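Local coordinates for Baccell_00875 (Bacteroides cellulosilyticus DSM 14838, PDB 5NO8), which probably acts as a polysaccharide lyase that removes the L-rhamnose caps attached to glucuronic acid in complex plant arabinogalactan proteins, at residues L74-V79 and N199-E204; P386-E391 and K443-G448. All coordinates share one frame; numbering follows the deposited sequence.

Interaction 1. Residues L74-V79 and N199-E204; sequences LGYFTV and NYEIWE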
ATOM      1  N   LEU A  74     -13.768 -10.811 -19.743  1.00 12.89           N
ATOM      2  CA  LEU A  74     -13.052 -11.969 -20.185  1.00 12.30           C
ATOM      3  C   LEU A  74     -12.370 -12.594 -18.975  1.00 12.36           C
ATOM      4  O   LEU A  74     -12.395 -12.036 -17.876  1.00 12.70           O
ATOM      5  CB  LEU A  74     -12.065 -11.651 -21.293  1.00 12.55           C
ATOM      6  CG  LEU A  74     -12.704 -10.969 -22.515  1.00 13.36           C
ATOM      7  CD1 LEU A  74     -11.620 -10.772 -23.556  1.00 14.12           C
ATOM      8  CD2 LEU A  74     -13.910 -11.732 -23.057  1.00 13.95           C
ATOM      9  N   GLY A  75     -11.832 -13.782 -19.153  1.00 11.66           N
ATOM     10  CA  GLY A  75     -11.231 -14.465 -18.000  1.00 12.12           C
ATOM     11  C   GLY A  75     -10.645 -15.788 -18.365  1.00 12.42           C
ATOM     12  O   GLY A  75     -10.398 -16.071 -19.542  1.00 12.17           O
ATOM     13  N   TYR A  76     -10.414 -16.599 -17.343  1.00 12.18           N
ATOM     14  CA  TYR A  76      -9.722 -17.863 -17.491  1.00 12.25           C
ATOM     15  C   TYR A  76     -10.010 -18.816 -16.350  1.00 12.43           C
ATOM     16  O   TYR A  76     -10.528 -18.433 -15.312  1.00 12.30           O
ATOM     17  CB  TYR A  76      -8.195 -17.618 -17.614  1.00 12.07           C
ATOM     18  CG  TYR A  76      -7.613 -16.817 -16.467  1.00 12.53           C
ATOM     19  CD1 TYR A  76      -7.246 -17.433 -15.285  1.00 12.68           C
ATOM     20  CD2 TYR A  76      -7.435 -15.433 -16.568  1.00 13.00           C
ATOM     21  CE1 TYR A  76      -6.716 -16.693 -14.241  1.00 12.60           C
ATOM     22  CE2 TYR A  76      -6.926 -14.675 -15.513  1.00 12.85           C
ATOM     23  CZ  TYR A  76      -6.550 -15.326 -14.356  1.00 13.19           C
ATOM     24  OH  TYR A  76      -6.039 -14.604 -13.320  1.00 12.90           O
ATOM     25  N   PHE A  77      -9.683 -20.082 -16.569  1.00 12.09           N
ATOM     26  CA  PHE A  77      -9.810 -21.100 -15.543  1.00 12.97           C
ATOM     27  C   PHE A  77      -8.970 -22.278 -15.963  1.00 12.34           C
ATOM     28  O   PHE A  77      -8.655 -22.457 -17.155  1.00 11.31           O
ATOM     29  CB  PHE A  77     -11.274 -21.525 -15.335  1.00 14.36           C
ATOM     30  CG  PHE A  77     -11.932 -22.040 -16.585  1.00 16.48           C
ATOM     31  CD1 PHE A  77     -11.723 -23.339 -17.001  1.00 17.88           C
ATOM     32  CD2 PHE A  77     -12.720 -21.216 -17.368  1.00 20.22           C
ATOM     33  CE1 PHE A  77     -12.311 -23.826 -18.167  1.00 19.78           C
ATOM     34  CE2 PHE A  77     -13.309 -21.708 -18.527  1.00 20.42           C
ATOM     35  CZ  PHE A  77     -13.097 -23.003 -18.923  1.00 19.58           C
ATOM     36  N   THR A  78      -8.591 -23.072 -14.983  1.00 11.32           N
ATOM     37  CA  THR A  78      -7.928 -24.332 -15.230  1.00 11.81           C
ATOM     38  C   THR A  78      -8.906 -25.440 -14.945  1.00 11.66           C
ATOM     39  O   THR A  78      -9.351 -25.587 -13.809  1.00 11.79           O
ATOM     40  CB  THR A  78      -6.665 -24.449 -14.374  1.00 12.45           C
ATOM     41  OG1 THR A  78      -5.764 -23.397 -14.737  1.00 12.64           O
ATOM     42  CG2 THR A  78      -5.992 -25.804 -14.565  1.00 12.88           C
ATOM     43  N   VAL A  79      -9.190 -26.269 -15.939  1.00 11.84           N
ATOM     44  CA  VAL A  79     -10.157 -27.334 -15.797  1.00 12.46           C
ATOM     45  C   VAL A  79      -9.419 -28.659 -15.632  1.00 12.70           C
ATOM     46  O   VAL A  79      -8.478 -28.980 -16.363  1.00 11.93           O
ATOM     47  CB  VAL A  79     -11.232 -27.353 -16.906  1.00 14.41           C
ATOM     48  CG1 VAL A  79     -10.653 -27.421 -18.270  1.00 15.87           C
ATOM     49  CG2 VAL A  79     -12.206 -28.504 -16.693  1.00 14.85           C
ATOM     50  N   ASN A 199      -9.843 -13.717  -3.960  1.00 12.08           N
ATOM     51  CA  ASN A 199      -8.540 -13.083  -4.063  1.00 12.58           C
ATOM     52  C   ASN A 199      -8.467 -12.313  -5.370  1.00 12.25           C
ATOM     53  O   ASN A 199      -9.460 -12.182  -6.072  1.00 11.64           O
ATOM     54  CB  ASN A 199      -7.412 -14.139  -4.014  1.00 12.02           C
ATOM     55  CG  ASN A 199      -6.225 -13.652  -3.211  1.00 12.70           C
ATOM     56  OD1 ASN A 199      -5.827 -12.515  -3.362  1.00 12.35           O
ATOM     57  ND2 ASN A 199      -5.680 -14.517  -2.328  1.00 12.89           N
ATOM     58  N   TYR A 200      -7.316 -11.746  -5.661  1.00 12.20           N
ATOM     59  CA  TYR A 200      -7.086 -11.178  -6.976  1.00 12.67           C
ATOM     60  C   TYR A 200      -5.661 -11.428  -7.439  1.00 12.97           C
ATOM     61  O   TYR A 200      -4.776 -11.715  -6.651  1.00 12.56           O
ATOM     62  CB  TYR A 200      -7.425  -9.690  -7.016  1.00 12.72           C
ATOM     63  CG  TYR A 200      -6.467  -8.798  -6.241  1.00 12.63           C
ATOM     64  CD1 TYR A 200      -6.630  -8.617  -4.880  1.00 13.92           C
ATOM     65  CD2 TYR A 200      -5.408  -8.143  -6.875  1.00 13.45           C
ATOM     66  CE1 TYR A 200      -5.796  -7.790  -4.166  1.00 13.90           C
ATOM     67  CE2 TYR A 200      -4.547  -7.303  -6.164  1.00 13.99           C
ATOM     68  CZ  TYR A 200      -4.737  -7.157  -4.800  1.00 14.84           C
ATOM     69  OH  TYR A 200      -3.928  -6.344  -4.033  1.00 15.51           O
ATOM     70  N   GLU A 201      -5.471 -11.306  -8.744  1.00 12.76           N
ATOM     71  CA  GLU A 201      -4.180 -11.451  -9.364  1.00 13.62           C
ATOM     72  C   GLU A 201      -3.850 -10.205 -10.131  1.00 13.67           C
ATOM     73  O   GLU A 201      -4.733  -9.432 -10.493  1.00 12.75           O
ATOM     74  CB  GLU A 201      -4.186 -12.614 -10.337  1.00 13.88           C
ATOM     75  CG  GLU A 201      -4.257 -13.956  -9.659  1.00 15.11           C
ATOM     76  CD  GLU A 201      -4.445 -15.079 -10.656  1.00 15.62           C
ATOM     77  OE1 GLU A 201      -3.434 -15.483 -11.262  1.00 15.85           O
ATOM     78  OE2 GLU A 201      -5.607 -15.524 -10.855  1.00 16.14           O
ATOM     79  N   ILE A 202      -2.566 -10.048 -10.400  1.00 13.58           N
ATOM     80  CA  ILE A 202      -2.065  -8.934 -11.182  1.00 13.40           C
ATOM     81  C   ILE A 202      -1.358  -9.533 -12.388  1.00 13.77           C
ATOM     82  O   ILE A 202      -0.537 -10.458 -12.257  1.00 14.64           O
ATOM     83  CB  ILE A 202      -1.082  -8.042 -10.372  1.00 13.79           C
ATOM     84  CG1 ILE A 202      -1.780  -7.332  -9.223  1.00 13.42           C
ATOM     85  CG2 ILE A 202      -0.385  -7.001 -11.261  1.00 14.65           C
ATOM     86  CD1 ILE A 202      -2.810  -6.314  -9.613  1.00 13.65           C
ATOM     87  N   TRP A 203      -1.653  -8.971 -13.558  1.00 13.52           N
ATOM     88  CA  TRP A 203      -1.002  -9.360 -14.801  1.00 13.54           C
ATOM     89  C   TRP A 203      -0.304  -8.156 -15.434  1.00 14.05           C
ATOM     90  O   TRP A 203      -0.690  -7.020 -15.177  1.00 13.64           O
ATOM     91  CB  TRP A 203      -2.021  -9.962 -15.796  1.00 13.51           C
ATOM     92  CG  TRP A 203      -2.648 -11.196 -15.313  1.00 13.15           C
ATOM     93  CD1 TRP A 203      -3.835 -11.311 -14.667  1.00 13.86           C
ATOM     94  CD2 TRP A 203      -2.108 -12.496 -15.395  1.00 13.44           C
ATOM     95  NE1 TRP A 203      -4.082 -12.624 -14.364  1.00 13.84           N
ATOM     96  CE2 TRP A 203      -3.028 -13.373 -14.782  1.00 13.56           C
ATOM     97  CE3 TRP A 203      -0.935 -13.018 -15.944  1.00 13.67           C
ATOM     98  CZ2 TRP A 203      -2.814 -14.754 -14.708  1.00 14.03           C
ATOM     99  CZ3 TRP A 203      -0.701 -14.358 -15.838  1.00 13.77           C
ATOM    100  CH2 TRP A 203      -1.645 -15.224 -15.235  1.00 14.04           C
ATOM    101  N   GLU A 204       0.723  -8.443 -16.241  1.00 14.73           N
ATOM    102  CA  GLU A 204       1.461  -7.443 -17.051  1.00 15.90           C
ATOM    103  C   GLU A 204       2.273  -6.422 -16.231  1.00 17.09           C
ATOM    104  O   GLU A 204       2.158  -5.189 -16.385  1.00 18.13           O
ATOM    105  CB  GLU A 204       0.536  -6.746 -18.038  1.00 16.65           C
ATOM    106  CG  GLU A 204      -0.198  -7.686 -18.979  1.00 17.29           C
ATOM    107  CD  GLU A 204       0.750  -8.434 -19.907  1.00 19.45           C
ATOM    108  OE1 GLU A 204       1.829  -7.892 -20.217  1.00 21.10           O
ATOM    109  OE2 GLU A 204       0.445  -9.570 -20.314  1.00 21.08           O
TER

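Interaction 2. Residues P386-E391 and K443-G448; sequences PVDRDE and KNRNRG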
ATOM      1  N   PRO A 386      21.543  -2.788  -8.308  1.00 40.66           N
ATOM      2  CA  PRO A 386      22.514  -2.759  -7.202  1.00 37.67           C
ATOM      3  C   PRO A 386      22.387  -1.570  -6.243  1.00 34.70           C
ATOM      4  O   PRO A 386      22.516  -1.757  -5.029  1.00 31.55           O
ATOM      5  CB  PRO A 386      23.861  -2.705  -7.925  1.00 38.68           C
ATOM      6  CG  PRO A 386      23.620  -3.462  -9.185  1.00 41.83           C
ATOM      7  CD  PRO A 386      22.200  -3.159  -9.584  1.00 41.83           C
ATOM      8  N   VAL A 387      22.133  -0.374  -6.774  1.00 30.64           N
ATOM      9  CA  VAL A 387      22.128   0.847  -5.954  1.00 30.21           C
ATOM     10  C   VAL A 387      21.050   0.787  -4.841  1.00 28.99           C
ATOM     11  O   VAL A 387      21.227   1.360  -3.764  1.00 30.43           O
ATOM     12  CB  VAL A 387      22.005   2.123  -6.831  1.00 31.99           C
ATOM     13  CG1 VAL A 387      20.616   2.254  -7.455  1.00 32.14           C
ATOM     14  CG2 VAL A 387      22.359   3.374  -6.037  1.00 33.60           C
ATOM     15  N   ASP A 388      19.963   0.061  -5.088  1.00 26.21           N
ATOM     16  CA  ASP A 388      18.899  -0.070  -4.095  1.00 25.39           C
ATOM     17  C   ASP A 388      19.152  -1.160  -3.040  1.00 25.78           C
ATOM     18  O   ASP A 388      18.304  -1.370  -2.163  1.00 24.11           O
ATOM     19  CB  ASP A 388      17.537  -0.244  -4.773  1.00 26.74           C
ATOM     20  CG  ASP A 388      17.047   1.039  -5.459  1.00 28.17           C
ATOM     21  OD1 ASP A 388      17.160   2.137  -4.866  1.00 27.86           O
ATOM     22  OD2 ASP A 388      16.555   0.945  -6.610  1.00 28.60           O
ATOM     23  N   ARG A 389      20.307  -1.825  -3.102  1.00 24.23           N
ATOM     24  CA  ARG A 389      20.710  -2.808  -2.101  1.00 24.28           C
ATOM     25  C   ARG A 389      22.080  -2.434  -1.516  1.00 24.61           C
ATOM     26  O   ARG A 389      22.799  -3.297  -0.990  1.00 24.81           O
ATOM     27  CB  ARG A 389      20.735  -4.207  -2.726  1.00 24.84           C
ATOM     28  CG  ARG A 389      19.369  -4.673  -3.236  1.00 26.94           C
ATOM     29  CD  ARG A 389      19.459  -5.716  -4.351  1.00 30.30           C
ATOM     30  NE  ARG A 389      18.110  -6.135  -4.737  1.00 32.10           N
ATOM     31  CZ  ARG A 389      17.280  -5.444  -5.519  1.00 32.99           C
ATOM     32  NH1 ARG A 389      17.659  -4.278  -6.070  1.00 36.18           N
ATOM     33  NH2 ARG A 389      16.046  -5.921  -5.766  1.00 29.98           N
ATOM     34  N   ASP A 390      22.412  -1.142  -1.573  1.00 24.77           N
ATOM     35  CA  ASP A 390      23.725  -0.690  -1.157  1.00 25.92           C
ATOM     36  C   ASP A 390      23.704  -0.243   0.307  1.00 25.37           C
ATOM     37  O   ASP A 390      22.699  -0.414   1.002  1.00 25.47           O
ATOM     38  CB  ASP A 390      24.300   0.351  -2.170  1.00 27.36           C
ATOM     39  CG  ASP A 390      23.702   1.756  -2.061  1.00 27.82           C
ATOM     40  OD1 ASP A 390      22.871   2.106  -1.179  1.00 25.96           O
ATOM     41  OD2 ASP A 390      24.079   2.569  -2.944  1.00 28.12           O
ATOM     42  N   GLU A 391      24.821   0.314   0.756  1.00 24.67           N
ATOM     43  CA  GLU A 391      25.102   0.562   2.167  1.00 24.59           C
ATOM     44  C   GLU A 391      24.672   1.944   2.681  1.00 23.74           C
ATOM     45  O   GLU A 391      24.974   2.305   3.830  1.00 24.21           O
ATOM     46  CB  GLU A 391      26.614   0.308   2.419  1.00 26.82           C
ATOM     47  CG  GLU A 391      27.563   1.228   1.653  1.00 28.53           C
ATOM     48  CD  GLU A 391      28.047   0.674   0.317  1.00 31.11           C
ATOM     49  OE1 GLU A 391      27.281  -0.047  -0.389  1.00 30.52           O
ATOM     50  OE2 GLU A 391      29.214   0.992  -0.048  1.00 30.41           O
ATOM     51  N   LYS A 443      30.956   6.613  -6.708  1.00 40.36           N
ATOM     52  CA  LYS A 443      30.885   6.653  -8.175  1.00 41.95           C
ATOM     53  C   LYS A 443      29.435   6.539  -8.632  1.00 42.01           C
ATOM     54  O   LYS A 443      29.141   6.732  -9.812  1.00 40.64           O
ATOM     55  CB  LYS A 443      31.732   5.528  -8.805  1.00 40.82           C
ATOM     56  N   ASN A 444      28.515   6.259  -7.700  1.00 41.53           N
ATOM     57  CA  ASN A 444      27.108   6.056  -8.042  1.00 41.21           C
ATOM     58  C   ASN A 444      26.303   7.354  -7.840  1.00 37.99           C
ATOM     59  O   ASN A 444      26.886   8.429  -7.680  1.00 38.82           O
ATOM     60  CB  ASN A 444      26.538   4.854  -7.268  1.00 41.84           C
ATOM     61  CG  ASN A 444      25.624   4.012  -8.125  1.00 45.51           C
ATOM     62  OD1 ASN A 444      24.543   4.463  -8.537  1.00 50.06           O
ATOM     63  ND2 ASN A 444      26.058   2.800  -8.426  1.00 45.84           N
ATOM     64  N   ARG A 445      24.977   7.262  -7.852  1.00 34.57           N
ATOM     65  CA  ARG A 445      24.140   8.446  -8.005  1.00 33.92           C
ATOM     66  C   ARG A 445      24.189   9.444  -6.823  1.00 34.66           C
ATOM     67  O   ARG A 445      24.346   9.063  -5.645  1.00 33.60           O
ATOM     68  CB  ARG A 445      22.686   8.041  -8.310  1.00 34.94           C
ATOM     69  CG  ARG A 445      21.939   7.428  -7.130  1.00 35.19           C
ATOM     70  CD  ARG A 445      20.617   6.811  -7.542  1.00 35.45           C
ATOM     71  NE  ARG A 445      20.019   6.039  -6.448  1.00 33.51           N
ATOM     72  CZ  ARG A 445      18.926   5.278  -6.548  1.00 34.56           C
ATOM     73  NH1 ARG A 445      18.274   5.169  -7.704  1.00 34.34           N
ATOM     74  NH2 ARG A 445      18.468   4.613  -5.474  1.00 31.41           N
ATOM     75  N   ASN A 446      24.043  10.723  -7.165  1.00 32.73           N
ATOM     76  CA  ASN A 446      23.944  11.800  -6.210  1.00 33.03           C
ATOM     77  C   ASN A 446      22.462  12.167  -6.220  1.00 32.33           C
ATOM     78  O   ASN A 446      21.983  12.819  -7.143  1.00 33.48           O
ATOM     79  CB  ASN A 446      24.858  12.961  -6.631  1.00 33.96           C
ATOM     80  CG  ASN A 446      24.815  14.139  -5.674  1.00 36.85           C
ATOM     81  OD1 ASN A 446      24.204  14.086  -4.617  1.00 37.20           O
ATOM     82  ND2 ASN A 446      25.474  15.231  -6.060  1.00 37.78           N
ATOM     83  N   ARG A 447      21.735  11.728  -5.187  1.00 30.26           N
ATOM     84  CA  ARG A 447      20.266  11.687  -5.192  1.00 28.73           C
ATOM     85  C   ARG A 447      19.705  12.481  -4.016  1.00 28.66           C
ATOM     86  O   ARG A 447      20.110  12.272  -2.880  1.00 27.41           O
ATOM     87  CB  ARG A 447      19.869  10.211  -5.104  1.00 29.43           C
ATOM     88  CG  ARG A 447      18.419   9.872  -4.828  1.00 29.01           C
ATOM     89  CD  ARG A 447      18.353   8.392  -4.506  1.00 29.30           C
ATOM     90  NE  ARG A 447      17.010   7.837  -4.394  1.00 30.00           N
ATOM     91  CZ  ARG A 447      16.622   6.935  -3.472  1.00 32.32           C
ATOM     92  NH1 ARG A 447      15.380   6.463  -3.510  1.00 30.66           N
ATOM     93  NH2 ARG A 447      17.458   6.504  -2.505  1.00 29.04           N
ATOM     94  N   GLY A 448      18.744  13.362  -4.281  1.00 27.36           N
ATOM     95  CA  GLY A 448      18.290  14.348  -3.292  1.00 28.87           C
ATOM     96  C   GLY A 448      17.680  13.749  -2.037  1.00 26.86           C
ATOM     97  O   GLY A 448      17.816  14.305  -0.949  1.00 27.22           O
TER
HETATM   98  O   HOH W   1      20.305   3.783  -3.249  1.00 28.76           O
HETATM   99  O   HOH W   2      15.744   3.318  -7.615  1.00 39.15           O

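Interaction 1. Residues L74-V79 and N199-E204
The hydroxyl of Tyr76 is gripped by two side chains of strand 199-203. It donates to Glu201, with OH to OE2 at 2.7 Å, and accepts from Trp203, whose NE1 stands 3.0 Å from OH. Both strands belong to one mixed sheet of the β-rich part of the chain, yet they are not neighbours in it: strand 137-145 pairs with 75-81, strand 217-221 pairs with 199-203, and the Tyr76 side chain reaches past them to the second strand. Tyr76 places CG between its backbone N and carbonyl carbon (chi1 55°), which sends the phenol toward strand 199-203; Glu201 comes from the opposite direction, extended beyond CG. The phenol approaches OE2 from above the carboxylate plane, ring and carboxylate being almost perpendicular. This carboxylate also lies close to Asp221, and the tyrosine proton probably eases that crowding of like charge. Along its ring Tyr76 has Ala143 and Ala219 for company, and Lys87 makes a cation-pi contact with it. Trp203 meets the hydroxyl with its indole edge, the phenol oxygen lying in the indole plane and the N-H bent to 148°; beside that bond, CZ2 of Trp203 packs 3.8 Å from CZ of Tyr76.

Interaction 2. Residues P386-E391 and K443-G448
Two torsions bring Val387 and Arg445 together. Val387 turns CG1 into the slot between its backbone N and carbonyl carbon (chi1 70°), and Arg445 starts out the same way (chi1 72°) before running extended from CG to NE; the two side chains cross at about a right angle. CG1 of Val387 then sits over the centre of the guanidinium, 3.6 Å from CZ of Arg445, while CG2 of Val387 touches OD1 of Asn444 at 3.5 Å. Over the opposite face lies NE of Arg447, offset toward the rim; Arg447 has Glu394 and Glu537 as its own salt-bridge partners. This is a loop-to-loop contact in the helical part of the chain: a 3-10 turn at 386-388, ahead of helix 396-409, meets the loop leading into helix 448-465. Asp388 forms a single, bent salt bridge, its OD1 lying 2.9 Å from NH2 of Arg445 and somewhat out of the guanidinium plane, with the N-H bent to 133° and arriving from above the carboxylate plane. OD2 of Asp388 is held by Asn385 and by a water, 2.7 Å away, that passes the link on to NH1 of Arg445. A second water donates to the carbonyl O of Val387 and accepts from NH2 of Arg445. Within the loop, OD1 of Asn444 accepts from the backbone N of Arg445 at 2.9 Å, which helps fix the amide beside the valine. One carboxylate and two waters thus meet the arginine's N-H groups and probably stabilise its charge, and the nearby carboxylates probably make the close approach of two guanidinium groups tolerable.

Interaction 1 closes along the chain before interaction 2 opens, and the two share no helix or strand: their centres lie about 37 Å apart, their nearest atoms about 17 Å. One belongs to the β-rich part and joins two strands of a single sheet; the other belongs to the helical part and joins two loops that precede helices. The chemistry follows the setting. In the buried contact 74-79 with 199-204, a single phenol carries the contact, through two direct side-chain bonds and some ring packing. At 386-391 with 443-448, which is only partly buried, a charged pair dominates, bridging waters take part, and an aliphatic side chain supplies the packing surface.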